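Local structure of Co-type Nitrile Hydratase beta subunit (Pseudomonas putida, 3QYH) at residues B[56-60]-B[61-65]; B[70-73]-B[74-78]; B[46-49]-B[50-54]. The protein forms part of a cobalt-containing nitrile hydratase, which probably hydrates nitriles to the corresponding amides in company with its partner subunit. One frame throughout, in Å; residues are numbered along the deposited sequence. Where two conformers were deposited one is given.

Interaction 1 of 3, residues B[56-60]-B[61-65]; sequences ERMGP and AHYLE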
loop_
_atom_site.group_PDB
_atom_site.type_symbol
_atom_site.label_atom_id
_atom_site.label_comp_id
_atom_site.label_asym_id
_atom_site.label_seq_id
_atom_site.Cartn_x
_atom_site.Cartn_y
_atom_site.Cartn_z
ATOM N N GLU B 56 -7.504 0.613 -12.198
ATOM C CA GLU B 56 -6.618 0.989 -13.310
ATOM C C GLU B 56 -7.403 1.308 -14.593
ATOM O O GLU B 56 -6.972 2.119 -15.431
ATOM C CB GLU B 56 -5.598 -0.133 -13.569
ATOM C CG GLU B 56 -4.564 -0.244 -12.429
ATOM C CD GLU B 56 -3.710 -1.505 -12.487
ATOM O OE1 GLU B 56 -3.823 -2.279 -13.462
ATOM O OE2 GLU B 56 -2.916 -1.715 -11.536
ATOM N N ARG B 57 -8.560 0.672 -14.730
ATOM C CA ARG B 57 -9.366 0.783 -15.937
ATOM C C ARG B 57 -10.407 1.895 -15.896
ATOM O O ARG B 57 -11.177 2.057 -16.839
ATOM C CB ARG B 57 -10.053 -0.560 -16.229
ATOM C CG ARG B 57 -9.065 -1.629 -16.691
ATOM C CD ARG B 57 -9.787 -2.937 -17.079
ATOM N NE ARG B 57 -10.355 -3.663 -15.930
ATOM C CZ ARG B 57 -11.659 -3.889 -15.748
ATOM N NH1 ARG B 57 -12.578 -3.436 -16.628
ATOM N NH2 ARG B 57 -12.056 -4.585 -14.697
ATOM N N MET B 58 -10.464 2.660 -14.815
ATOM C CA MET B 58 -11.437 3.739 -14.789
ATOM C C MET B 58 -10.967 4.910 -15.668
ATOM O O MET B 58 -9.803 4.980 -16.045
ATOM C CB MET B 58 -11.815 4.127 -13.348
ATOM C CG MET B 58 -10.784 4.836 -12.539
ATOM S SD MET B 58 -11.248 4.776 -10.778
ATOM C CE MET B 58 -12.525 6.030 -10.684
ATOM N N GLY B 59 -11.877 5.785 -16.069
ATOM C CA GLY B 59 -11.473 6.893 -16.926
ATOM C C GLY B 59 -10.381 7.699 -16.239
ATOM O O GLY B 59 -10.462 7.917 -15.036
ATOM N N PRO B 60 -9.357 8.141 -16.997
ATOM C CA PRO B 60 -8.217 8.856 -16.396
ATOM C C PRO B 60 -8.641 10.113 -15.640
ATOM O O PRO B 60 -8.112 10.355 -14.556
ATOM C CB PRO B 60 -7.345 9.266 -17.601
ATOM C CG PRO B 60 -7.941 8.654 -18.803
ATOM C CD PRO B 60 -9.152 7.837 -18.416
ATOM N N ALA B 61 -9.547 10.920 -16.195
ATOM C CA ALA B 61 -9.970 12.110 -15.468
ATOM C C ALA B 61 -10.709 11.710 -14.181
ATOM O O ALA B 61 -10.561 12.344 -13.142
ATOM C CB ALA B 61 -10.843 13.007 -16.346
ATOM N N HIS B 62 -11.518 10.660 -14.272
ATOM C CA HIS B 62 -12.248 10.168 -13.107
ATOM C C HIS B 62 -11.263 9.770 -11.996
ATOM O O HIS B 62 -11.443 10.123 -10.831
ATOM C CB HIS B 62 -13.107 8.959 -13.483
ATOM C CG HIS B 62 -14.254 9.278 -14.395
ATOM N ND1 HIS B 62 -14.524 8.878 -15.662
ATOM C CD2 HIS B 62 -15.315 10.068 -14.011
ATOM C CE1 HIS B 62 -15.723 9.447 -16.020
ATOM N NE2 HIS B 62 -16.179 10.162 -15.007
ATOM N N TYR B 63 -10.233 9.019 -12.377
ATOM C CA TYR B 63 -9.187 8.587 -11.451
ATOM C C TYR B 63 -8.531 9.780 -10.776
ATOM O O TYR B 63 -8.326 9.778 -9.555
ATOM C CB TYR B 63 -8.124 7.751 -12.197
ATOM C CG TYR B 63 -6.997 7.212 -11.313
ATOM C CD1 TYR B 63 -5.794 7.923 -11.147
ATOM C CD2 TYR B 63 -7.125 5.989 -10.664
ATOM C CE1 TYR B 63 -4.762 7.423 -10.349
ATOM C CE2 TYR B 63 -6.092 5.477 -9.856
ATOM C CZ TYR B 63 -4.925 6.194 -9.696
ATOM O OH TYR B 63 -3.919 5.663 -8.904
ATOM N N LEU B 64 -8.217 10.812 -11.552
ATOM C CA LEU B 64 -7.565 11.995 -10.990
ATOM C C LEU B 64 -8.492 12.772 -10.059
ATOM O O LEU B 64 -8.091 13.149 -8.971
ATOM C CB LEU B 64 -7.020 12.912 -12.098
ATOM C CG LEU B 64 -5.806 12.347 -12.839
ATOM C CD1 LEU B 64 -5.476 13.178 -14.074
ATOM C CD2 LEU B 64 -4.598 12.236 -11.935
ATOM N N GLU B 65 -9.724 13.022 -10.495
ATOM C CA GLU B 65 -10.631 13.886 -9.741
ATOM C C GLU B 65 -11.182 13.162 -8.517
ATOM O O GLU B 65 -11.502 13.787 -7.535
ATOM C CB GLU B 65 -11.831 14.315 -10.616
ATOM C CG GLU B 65 -11.472 15.056 -11.906
ATOM C CD GLU B 65 -11.554 16.565 -11.771
ATOM O OE1 GLU B 65 -12.429 17.156 -12.446
ATOM O OE2 GLU B 65 -10.754 17.159 -11.003
#
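Gly59 and Pro60 meet Tyr63 and Leu64 at the start of a helix, where the chain leaves a short loop and Gly59 takes the N-cap position. The first turn is closed by two backbone hydrogen bonds: Tyr63 N donates to Gly59 O at 2.9 Å, with an N-H...O angle of 165°, and Leu64 N donates to Pro60 O at 3.0 Å. Pro60 is the first residue of the helix, a place where its missing N-H costs no helical bond. Pro60 O also has carbon against it, Tyr63 CB and Leu64 CG each at 3.5 Å.

Met58 supplies the apolar part. Its CG sits between the backbone N and carbonyl carbon (chi1 71°), which brings CG to 4.0 Å from Tyr63 CB, at the edge of the phenol ring and near its plane. The two side chains run at about a right angle, and both are buried. A layer further out, Leu71 of helix 68-82 packs on both of them, His74 adds to the wall around Met58, and Ile4 and His5 lie against Tyr63. With Tyr63 CG anti to the backbone N (chi1 -178°), the phenol is carried off from the loop. Its side chain comes within about 8 Å of the bound cobalt(III) ion, and Tyr63 OH is hydrogen-bonded to a basic side chain of the partner protein's chain.

Interaction 2 of 3, residues B[70-73]-B[74-78]; sequences ELWL and HVFEN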
loop_
_atom_site.group_PDB
_atom_site.type_symbol
_atom_site.label_atom_id
_atom_site.label_comp_id
_atom_site.label_asym_id
_atom_site.label_seq_id
_atom_site.Cartn_x
_atom_site.Cartn_y
_atom_site.Cartn_z
ATOM N N GLU B 70 -13.660 7.065 -3.565
ATOM C CA GLU B 70 -14.442 7.062 -4.794
ATOM C C GLU B 70 -13.907 6.024 -5.767
ATOM O O GLU B 70 -14.674 5.446 -6.535
ATOM C CB GLU B 70 -14.446 8.433 -5.459
ATOM C CG GLU B 70 -15.264 9.446 -4.739
ATOM C CD GLU B 70 -15.154 10.808 -5.392
ATOM O OE1 GLU B 70 -15.701 10.973 -6.498
ATOM O OE2 GLU B 70 -14.500 11.693 -4.805
ATOM N N LEU B 71 -12.594 5.787 -5.751
ATOM C CA LEU B 71 -12.025 4.741 -6.608
ATOM C C LEU B 71 -12.568 3.365 -6.198
ATOM O O LEU B 71 -12.917 2.543 -7.042
ATOM C CB LEU B 71 -10.495 4.721 -6.523
ATOM C CG LEU B 71 -9.821 6.101 -6.613
ATOM C CD1 LEU B 71 -8.312 5.922 -6.499
ATOM C CD2 LEU B 71 -10.201 6.807 -7.895
ATOM N N TRP B 72 -12.640 3.114 -4.901
ATOM C CA TRP B 72 -13.176 1.846 -4.422
ATOM C C TRP B 72 -14.651 1.711 -4.785
ATOM O O TRP B 72 -15.098 0.639 -5.216
ATOM C CB TRP B 72 -13.023 1.736 -2.906
ATOM C CG TRP B 72 -11.613 1.498 -2.440
ATOM C CD1 TRP B 72 -10.466 1.791 -3.113
ATOM C CD2 TRP B 72 -11.212 0.921 -1.190
ATOM N NE1 TRP B 72 -9.368 1.433 -2.357
ATOM C CE2 TRP B 72 -9.796 0.896 -1.177
ATOM C CE3 TRP B 72 -11.911 0.420 -0.080
ATOM C CZ2 TRP B 72 -9.062 0.395 -0.092
ATOM C CZ3 TRP B 72 -11.184 -0.074 0.997
ATOM C CH2 TRP B 72 -9.781 -0.084 0.986
ATOM N N LEU B 73 -15.408 2.783 -4.584
ATOM C CA LEU B 73 -16.835 2.778 -4.909
ATOM C C LEU B 73 -17.030 2.401 -6.379
ATOM O O LEU B 73 -17.929 1.631 -6.723
ATOM C CB LEU B 73 -17.474 4.141 -4.605
ATOM C CG LEU B 73 -18.915 4.314 -5.101
ATOM C CD1 LEU B 73 -19.852 3.270 -4.488
ATOM C CD2 LEU B 73 -19.409 5.701 -4.814
ATOM N N HIS B 74 -16.167 2.937 -7.238
ATOM C CA HIS B 74 -16.210 2.623 -8.670
ATOM C C HIS B 74 -16.033 1.138 -8.896
ATOM O O HIS B 74 -16.778 0.542 -9.683
ATOM C CB HIS B 74 -15.140 3.397 -9.476
ATOM C CG HIS B 74 -14.927 2.858 -10.860
ATOM N ND1 HIS B 74 -15.563 3.381 -11.967
ATOM C CD2 HIS B 74 -14.189 1.810 -11.307
ATOM C CE1 HIS B 74 -15.205 2.693 -13.038
ATOM N NE2 HIS B 74 -14.372 1.736 -12.665
ATOM N N VAL B 75 -15.067 0.531 -8.208
ATOM C CA VAL B 75 -14.831 -0.898 -8.380
ATOM C C VAL B 75 -16.081 -1.682 -7.994
ATOM O O VAL B 75 -16.502 -2.580 -8.719
ATOM C CB VAL B 75 -13.638 -1.405 -7.534
ATOM C CG1 VAL B 75 -13.463 -2.899 -7.700
ATOM C CG2 VAL B 75 -12.370 -0.676 -7.927
ATOM N N PHE B 76 -16.680 -1.348 -6.852
ATOM C CA PHE B 76 -17.835 -2.111 -6.389
ATOM C C PHE B 76 -18.986 -2.016 -7.410
ATOM O O PHE B 76 -19.665 -3.000 -7.686
ATOM C CB PHE B 76 -18.279 -1.640 -5.000
ATOM C CG PHE B 76 -17.183 -1.711 -3.954
ATOM C CD1 PHE B 76 -17.164 -0.818 -2.880
ATOM C CD2 PHE B 76 -16.175 -2.659 -4.050
ATOM C CE1 PHE B 76 -16.159 -0.883 -1.909
ATOM C CE2 PHE B 76 -15.155 -2.724 -3.089
ATOM C CZ PHE B 76 -15.142 -1.825 -2.029
ATOM N N GLU B 77 -19.175 -0.833 -7.982
ATOM C CA GLU B 77 -20.278 -0.608 -8.920
ATOM C C GLU B 77 -20.069 -1.253 -10.284
ATOM O O GLU B 77 -21.029 -1.475 -11.012
ATOM C CB GLU B 77 -20.546 0.883 -9.098
ATOM C CG GLU B 77 -21.144 1.567 -7.856
ATOM C CD GLU B 77 -21.321 3.063 -8.064
ATOM O OE1 GLU B 77 -20.599 3.619 -8.911
ATOM O OE2 GLU B 77 -22.173 3.682 -7.397
ATOM N N ASN B 78 -18.820 -1.544 -10.626
ATOM C CA ASN B 78 -18.487 -1.999 -11.962
ATOM C C ASN B 78 -17.948 -3.414 -12.004
ATOM O O ASN B 78 -18.442 -4.237 -12.778
ATOM C CB ASN B 78 -17.528 -1.021 -12.632
ATOM C CG ASN B 78 -18.219 0.270 -13.027
ATOM O OD1 ASN B 78 -18.890 0.336 -14.052
ATOM N ND2 ASN B 78 -18.087 1.296 -12.198
#
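Trp72 and Phe76 belong to consecutive turns of helix 68-82, at a buried stretch of it, and their contact is the i to i+4 packing of a regular alpha-helix. Phe76 N donates to Trp72 O at 3.0 Å, and that same oxygen lies 3.3 Å above one face of the Phe76 ring, offset toward its rim. Phe76 CG is anti to its own carbonyl carbon (chi1 -57°), so the ring folds back along the preceding turn and CE1 reaches 4.2 Å from Trp72 CB. On another side, the Leu73 side chain crosses the extended Glu77 chain obliquely, bringing Leu73 CD1 to 3.7 Å from Glu77 OE2. The charge of Glu77 is met outside this helix, by a basic side chain of the partner protein's chain. Asn78 ND2 donates to His74 O at 2.9 Å, with that oxygen close to the plane of the Asn78 amide, and stands 3.2 Å above one face of the His74 ring, toward its rim. Leu36 and Leu40 of helix 28-43 and Phe51 of helix 48-56 surround Trp72, Val75 and Phe76, and the partner protein's chain also packs on Trp72 and Phe76, in a helical core within the N-terminal family region of the nitrile hydratase beta subunit.

Interaction 3 of 3, residues B[46-49]-B[50-54]; sequences FNLD and EFRHS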
loop_
_atom_site.group_PDB
_atom_site.type_symbol
_atom_site.label_atom_id
_atom_site.label_comp_id
_atom_site.label_asym_id
_atom_site.label_seq_id
_atom_site.Cartn_x
_atom_site.Cartn_y
_atom_site.Cartn_z
ATOM N N PHE B 46 -14.444 -11.224 -5.886
ATOM C CA PHE B 46 -13.342 -10.914 -6.787
ATOM C C PHE B 46 -12.092 -11.042 -5.945
ATOM O O PHE B 46 -12.194 -11.139 -4.725
ATOM C CB PHE B 46 -13.482 -9.502 -7.384
ATOM C CG PHE B 46 -13.758 -8.415 -6.356
ATOM C CD1 PHE B 46 -12.751 -7.936 -5.548
ATOM C CD2 PHE B 46 -15.030 -7.903 -6.194
ATOM C CE1 PHE B 46 -13.006 -6.936 -4.590
ATOM C CE2 PHE B 46 -15.305 -6.917 -5.251
ATOM C CZ PHE B 46 -14.285 -6.419 -4.450
ATOM N N ASN B 47 -10.923 -11.103 -6.579
ATOM C CA ASN B 47 -9.674 -11.104 -5.819
ATOM C C ASN B 47 -9.027 -9.724 -5.856
ATOM O O ASN B 47 -9.512 -8.833 -6.544
ATOM C CB ASN B 47 -8.726 -12.230 -6.269
ATOM C CG ASN B 47 -8.192 -12.039 -7.687
ATOM O OD1 ASN B 47 -7.869 -10.924 -8.097
ATOM N ND2 ASN B 47 -8.077 -13.138 -8.435
ATOM N N LEU B 48 -7.945 -9.538 -5.111
ATOM C CA LEU B 48 -7.378 -8.219 -4.933
ATOM C C LEU B 48 -6.715 -7.734 -6.226
ATOM O O LEU B 48 -6.687 -6.545 -6.501
ATOM C CB LEU B 48 -6.357 -8.240 -3.786
ATOM C CG LEU B 48 -5.879 -6.882 -3.290
ATOM C CD1 LEU B 48 -7.065 -6.043 -2.815
ATOM C CD2 LEU B 48 -4.859 -7.081 -2.162
ATOM N N ASP B 49 -6.179 -8.657 -7.013
ATOM C CA ASP B 49 -5.555 -8.273 -8.278
ATOM C C ASP B 49 -6.606 -7.730 -9.240
ATOM O O ASP B 49 -6.369 -6.732 -9.930
ATOM C CB ASP B 49 -4.778 -9.445 -8.898
ATOM C CG ASP B 49 -3.761 -10.048 -7.922
ATOM O OD1 ASP B 49 -3.962 -11.203 -7.497
ATOM O OD2 ASP B 49 -2.782 -9.358 -7.561
ATOM N N GLU B 50 -7.769 -8.378 -9.283
ATOM C CA GLU B 50 -8.855 -7.892 -10.112
ATOM C C GLU B 50 -9.291 -6.518 -9.612
ATOM O O GLU B 50 -9.653 -5.639 -10.400
ATOM C CB GLU B 50 -10.045 -8.846 -10.051
ATOM C CG GLU B 50 -9.760 -10.203 -10.662
ATOM C CD GLU B 50 -10.907 -11.193 -10.481
ATOM O OE1 GLU B 50 -11.378 -11.359 -9.354
ATOM O OE2 GLU B 50 -11.318 -11.826 -11.481
ATOM N N PHE B 51 -9.297 -6.367 -8.296
ATOM C CA PHE B 51 -9.724 -5.111 -7.671
ATOM C C PHE B 51 -8.797 -4.000 -8.136
ATOM O O PHE B 51 -9.255 -2.952 -8.628
ATOM C CB PHE B 51 -9.726 -5.251 -6.132
ATOM C CG PHE B 51 -9.982 -3.966 -5.395
ATOM C CD1 PHE B 51 -8.920 -3.176 -4.971
ATOM C CD2 PHE B 51 -11.274 -3.558 -5.120
ATOM C CE1 PHE B 51 -9.156 -1.981 -4.284
ATOM C CE2 PHE B 51 -11.516 -2.363 -4.447
ATOM C CZ PHE B 51 -10.464 -1.581 -4.018
ATOM N N ARG B 52 -7.491 -4.223 -8.023
ATOM C CA ARG B 52 -6.534 -3.194 -8.464
ATOM C C ARG B 52 -6.728 -2.843 -9.930
ATOM O O ARG B 52 -6.701 -1.673 -10.302
ATOM C CB ARG B 52 -5.090 -3.641 -8.252
ATOM C CG ARG B 52 -4.692 -3.808 -6.785
ATOM C CD ARG B 52 -3.170 -3.796 -6.642
ATOM N NE ARG B 52 -2.763 -3.839 -5.235
ATOM C CZ ARG B 52 -2.514 -4.966 -4.580
ATOM N NH1 ARG B 52 -2.614 -6.136 -5.206
ATOM N NH2 ARG B 52 -2.163 -4.925 -3.307
ATOM N N HIS B 53 -6.910 -3.858 -10.778
ATOM C CA HIS B 53 -6.979 -3.601 -12.211
ATOM C C HIS B 53 -8.285 -2.912 -12.614
ATOM O O HIS B 53 -8.350 -2.230 -13.632
ATOM C CB HIS B 53 -6.780 -4.899 -13.011
ATOM C CG HIS B 53 -6.644 -4.669 -14.486
ATOM N ND1 HIS B 53 -5.747 -3.765 -15.020
ATOM C CD2 HIS B 53 -7.293 -5.228 -15.539
ATOM C CE1 HIS B 53 -5.855 -3.772 -16.337
ATOM N NE2 HIS B 53 -6.777 -4.655 -16.677
ATOM N N SER B 54 -9.329 -3.117 -11.824
ATOM C CA SER B 54 -10.582 -2.410 -12.025
ATOM C C SER B 54 -10.388 -0.911 -11.846
ATOM O O SER B 54 -10.890 -0.119 -12.634
ATOM C CB SER B 54 -11.663 -2.940 -11.067
ATOM O OG SER B 54 -12.838 -2.167 -11.191
HETATM O O HOH W 1 -2.149 -7.008 -7.973
#
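Residues 46-49 enter helix 48-56 from an extended backbone at Phe46 and Asn47, and the i to i+4 bonds begin at once, with Phe51 N donating to Asn47 O and Arg52 N to Leu48 O. Asn47 is the N-cap and forms a capping box with Glu50. A chi1 of 67° swings the Asn47 amide back over the first turn, and OD1 accepts from Glu50 N at 2.8 Å, nearly in line with its C=O. In return Asn47 N donates to Glu50 OE1 at 2.8 Å, meeting its anti lone pair. Glu50 OE2 goes to Lys83 in a salt bridge, and Asn47 ND2 to Ala174 O. With an alanine here, Glu50 N would probably lose its capping acceptor and Ala174 O its amide donor.

Phe46 and Phe51 flank the box as a hydrophobic staple: the side chains point the same way, and Phe46 CE1 lies 3.8 Å from Phe51 CD2. Leu48 lies over one face of the Arg52 guanidinium, with CG 3.7 Å above the plane and CD2 3.6 Å from NH2. Asp49 OD2 comes in at its edge, in a long salt bridge with Arg52 NH1 (4.0 Å), and a water bridges the two atoms. Arg52 NE and NH2 each hydrogen-bond to a modified side chain of the partner protein's chain, and NH1 pairs with an acidic side chain there. Leu48, Asp49 and the water thus help orient the guanidinium, while its bonds to the partner chain place the Arg52 side chain about 5 Å from the cobalt(III) ion, consistent with the arginine that binds oxidised cysteine ligands in this family.

Interactions 2 and 3 are both buried and share one core: Phe51 of residues 50-54 packs against Trp72, Val75 and Phe76 of 70-78, with Val75 CG1 and Phe51 CD2 only 3.4 Å apart. Interaction 1 is partly exposed, yet it touches interaction 2, with Met58 SD 3.7 Å from Leu71 CD2. Two helix starts can be compared. That of interaction 1 has a glycine at the cap with backbone bonds and Met58-Tyr63 packing, and no side-chain capping bond between its two segments, whereas interaction 3 has a side-chain box and a charged group close to the cobalt. Interaction 2, in mid-helix, rests on regular i to i+4 backbone bonds, with apolar and ring packing on its buried side.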